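Local structure of gliding motility protein MglB (Myxococcus xanthus, 6IZW) at residues D88-T93 / V102-N107. The protein probably serves as a molecular adaptor and guanine-nucleotide exchange factor in gliding motility. The protein carries 1 engineered substitution. Numbering follows the deposited sequence.
Sequences DSLYMT and VVIFDN
S89 and Y91 pair with F105 and V103 in an antiparallel beta hairpin, each pair closed by two backbone hydrogen bonds; Y91 N to V103 O, at 2.8 Å, is nearly straight (175°). L90 and I104 form the non-hydrogen-bonded pair between them, and M92 and V102 the one beyond Y91. On the face of L90 and M92, V102 splits its two branches: CG1 reaches L90 CD1, and CG2 packs against M92 CB at 3.8 Å. With CG1 anti to the backbone N (chi1 172°), CG2 is set beside that N, where it meets M92. Replacing V102 by an alanine would remove both branches and is likely to open a gap beside L90 CD1 and M92 CB. Across the sheet, F105 turns its ring back toward the neighbouring strand; its chi1 of 46° brings the ring under S89 O, which lies over its centre. F105 CE1 touches S89 CB at 3.8 Å. Y91 CB lies at the ring's edge. Helix 111-130 covers this aromatic face, with I118 against both Y91 and V103, V114 against F105. Helix 52-72 meets M92 and V102 on the other, where L69 of the second subunit packs on L90; strands 80-83 and 28-35 flank the hairpin.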
ATOM      1  N   ASP B  88      12.839 -16.431 -10.480  1.00102.65           N
ATOM      2  CA  ASP B  88      12.514 -15.153 -11.092  1.00 98.13           C
ATOM      3  C   ASP B  88      12.905 -14.014 -10.162  1.00 95.09           C
ATOM      4  O   ASP B  88      12.702 -14.088  -8.945  1.00 96.31           O
ATOM      5  CB  ASP B  88      11.024 -15.066 -11.434  1.00100.18           C
ATOM      6  CG  ASP B  88      10.662 -15.860 -12.683  1.00105.73           C
ATOM      7  OD1 ASP B  88      11.337 -16.873 -12.969  1.00107.49           O
ATOM      8  OD2 ASP B  88       9.708 -15.467 -13.388  1.00103.37           O
ATOM      9  N   SER B  89      13.479 -12.971 -10.741  1.00 93.18           N
ATOM     10  CA  SER B  89      13.906 -11.791 -10.013  1.00 91.38           C
ATOM     11  C   SER B  89      13.094 -10.598 -10.493  1.00 87.16           C
ATOM     12  O   SER B  89      12.387 -10.664 -11.500  1.00 87.63           O
ATOM     13  CB  SER B  89      15.407 -11.542 -10.202  1.00 93.88           C
ATOM     14  OG  SER B  89      16.153 -12.684  -9.810  1.00 98.74           O
ATOM     15  N   LEU B  90      13.206  -9.494  -9.762  1.00 82.79           N
ATOM     16  CA  LEU B  90      12.350  -8.341  -9.984  1.00 78.45           C
ATOM     17  C   LEU B  90      13.136  -7.055  -9.778  1.00 72.81           C
ATOM     18  O   LEU B  90      13.840  -6.907  -8.778  1.00 76.76           O
ATOM     19  CB  LEU B  90      11.136  -8.402  -9.048  1.00 73.03           C
ATOM     20  CG  LEU B  90      10.474  -7.096  -8.623  1.00 76.73           C
ATOM     21  CD1 LEU B  90       9.661  -6.488  -9.753  1.00 81.35           C
ATOM     22  CD2 LEU B  90       9.619  -7.327  -7.379  1.00 78.03           C
ATOM     23  N   TYR B  91      13.011  -6.131 -10.722  1.00 72.09           N
ATOM     24  CA  TYR B  91      13.593  -4.802 -10.611  1.00 74.80           C
ATOM     25  C   TYR B  91      12.535  -3.785 -11.012  1.00 70.50           C
ATOM     26  O   TYR B  91      11.737  -4.042 -11.919  1.00 68.22           O
ATOM     27  CB  TYR B  91      14.861  -4.667 -11.492  1.00 75.93           C
ATOM     28  CG  TYR B  91      15.370  -3.251 -11.681  1.00 71.55           C
ATOM     29  CD1 TYR B  91      16.378  -2.739 -10.867  1.00 77.13           C
ATOM     30  CD2 TYR B  91      14.870  -2.436 -12.686  1.00 74.45           C
ATOM     31  CE1 TYR B  91      16.855  -1.441 -11.034  1.00 76.48           C
ATOM     32  CE2 TYR B  91      15.340  -1.136 -12.863  1.00 80.34           C
ATOM     33  CZ  TYR B  91      16.336  -0.644 -12.033  1.00 80.07           C
ATOM     34  OH  TYR B  91      16.814   0.643 -12.197  1.00 85.22           O
HETATM   35  N   MSE B  92      12.515  -2.648 -10.312  1.00 69.93           N
HETATM   36  CA  MSE B  92      11.560  -1.560 -10.554  1.00 66.08           C
HETATM   37  C   MSE B  92      12.258  -0.206 -10.484  1.00 70.37           C
HETATM   38  O   MSE B  92      13.232  -0.067  -9.756  1.00 75.21           O
HETATM   39  CB  MSE B  92      10.439  -1.580  -9.514  1.00 69.19           C
HETATM   40  CG  MSE B  92      10.282  -2.900  -8.793  1.00 75.20           C
HETATM   41 SE   MSE B  92       9.044  -2.810  -7.275  1.00113.39          SE
HETATM   42  CE  MSE B  92      10.021  -1.701  -6.065  1.00 76.78           C
ATOM     43  N   THR B  93      11.752   0.802 -11.193  1.00 67.34           N
ATOM     44  CA  THR B  93      12.336   2.136 -11.112  1.00 69.11           C
ATOM     45  C   THR B  93      11.253   3.199 -11.263  1.00 71.36           C
ATOM     46  O   THR B  93      10.292   3.025 -12.025  1.00 71.42           O
ATOM     47  CB  THR B  93      13.429   2.348 -12.175  1.00 73.62           C
ATOM     48  OG1 THR B  93      13.734   3.748 -12.286  1.00 74.83           O
ATOM     49  CG2 THR B  93      12.983   1.819 -13.530  1.00 71.26           C
ATOM     50  N   VAL B 102       8.061  -1.564 -13.757  1.00 59.91           N
ATOM     51  CA  VAL B 102       8.411  -2.810 -13.098  1.00 64.93           C
ATOM     52  C   VAL B 102       8.727  -3.845 -14.163  1.00 70.84           C
ATOM     53  O   VAL B 102       8.019  -3.958 -15.173  1.00 72.29           O
ATOM     54  CB  VAL B 102       7.278  -3.317 -12.180  1.00 65.10           C
ATOM     55  CG1 VAL B 102       7.608  -4.705 -11.662  1.00 68.98           C
ATOM     56  CG2 VAL B 102       7.033  -2.353 -11.036  1.00 60.50           C
ATOM     57  N   VAL B 103       9.805  -4.588 -13.939  1.00 70.69           N
ATOM     58  CA  VAL B 103      10.222  -5.687 -14.794  1.00 70.91           C
ATOM     59  C   VAL B 103      10.572  -6.855 -13.889  1.00 72.58           C
ATOM     60  O   VAL B 103      11.416  -6.715 -12.995  1.00 76.35           O
ATOM     61  CB  VAL B 103      11.430  -5.307 -15.669  1.00 76.54           C
ATOM     62  CG1 VAL B 103      11.596  -6.305 -16.804  1.00 80.50           C
ATOM     63  CG2 VAL B 103      11.279  -3.895 -16.214  1.00 71.53           C
ATOM     64  N   ILE B 104       9.923  -7.995 -14.099  1.00 70.64           N
ATOM     65  CA  ILE B 104      10.386  -9.235 -13.498  1.00 81.97           C
ATOM     66  C   ILE B 104      10.755 -10.176 -14.634  1.00 86.35           C
ATOM     67  O   ILE B 104      10.116 -10.176 -15.691  1.00 84.78           O
ATOM     68  CB  ILE B 104       9.373  -9.875 -12.520  1.00 84.80           C
ATOM     69  CG1 ILE B 104       8.053 -10.241 -13.195  1.00 81.95           C
ATOM     70  CG2 ILE B 104       9.103  -8.940 -11.337  1.00 84.50           C
ATOM     71  CD1 ILE B 104       6.936 -10.389 -12.208  1.00 82.50           C
ATOM     72  N   PHE B 105      11.830 -10.930 -14.429  1.00 91.84           N
ATOM     73  CA  PHE B 105      12.452 -11.680 -15.505  1.00 95.29           C
ATOM     74  C   PHE B 105      13.009 -12.979 -14.950  1.00 99.70           C
ATOM     75  O   PHE B 105      13.206 -13.130 -13.741  1.00 98.00           O
ATOM     76  CB  PHE B 105      13.570 -10.871 -16.181  1.00 96.06           C
ATOM     77  CG  PHE B 105      14.507 -10.199 -15.210  1.00 95.80           C
ATOM     78  CD1 PHE B 105      15.524 -10.912 -14.597  1.00 97.42           C
ATOM     79  CD2 PHE B 105      14.365  -8.851 -14.907  1.00 93.18           C
ATOM     80  CE1 PHE B 105      16.380 -10.298 -13.704  1.00 97.57           C
ATOM     81  CE2 PHE B 105      15.221  -8.230 -14.015  1.00 88.23           C
ATOM     82  CZ  PHE B 105      16.229  -8.955 -13.414  1.00 92.62           C
ATOM     83  N   ASP B 106      13.248 -13.920 -15.855  1.00103.18           N
ATOM     84  CA  ASP B 106      14.001 -15.112 -15.513  1.00104.60           C
ATOM     85  C   ASP B 106      15.441 -14.734 -15.178  1.00109.56           C
ATOM     86  O   ASP B 106      16.007 -13.799 -15.751  1.00109.59           O
ATOM     87  CB  ASP B 106      13.968 -16.097 -16.678  1.00105.52           C
ATOM     88  CG  ASP B 106      14.100 -17.526 -16.233  1.00109.41           C
ATOM     89  OD1 ASP B 106      14.757 -17.765 -15.198  1.00114.86           O
ATOM     90  OD2 ASP B 106      13.537 -18.408 -16.917  1.00107.05           O
ATOM     91  N   ASN B 107      16.034 -15.460 -14.228  1.00112.62           N
ATOM     92  CA  ASN B 107      17.448 -15.214 -13.969  1.00115.06           C
ATOM     93  C   ASN B 107      18.349 -15.734 -15.086  1.00118.41           C
ATOM     94  O   ASN B 107      19.564 -15.508 -15.028  1.00118.47           O
ATOM     95  CB  ASN B 107      17.869 -15.820 -12.630  1.00118.30           C
ATOM     96  CG  ASN B 107      19.112 -15.153 -12.060  1.00123.15           C
ATOM     97  OD1 ASN B 107      19.485 -14.052 -12.478  1.00122.14           O
ATOM     98  ND2 ASN B 107      19.760 -15.815 -11.106  1.00123.19           N
TER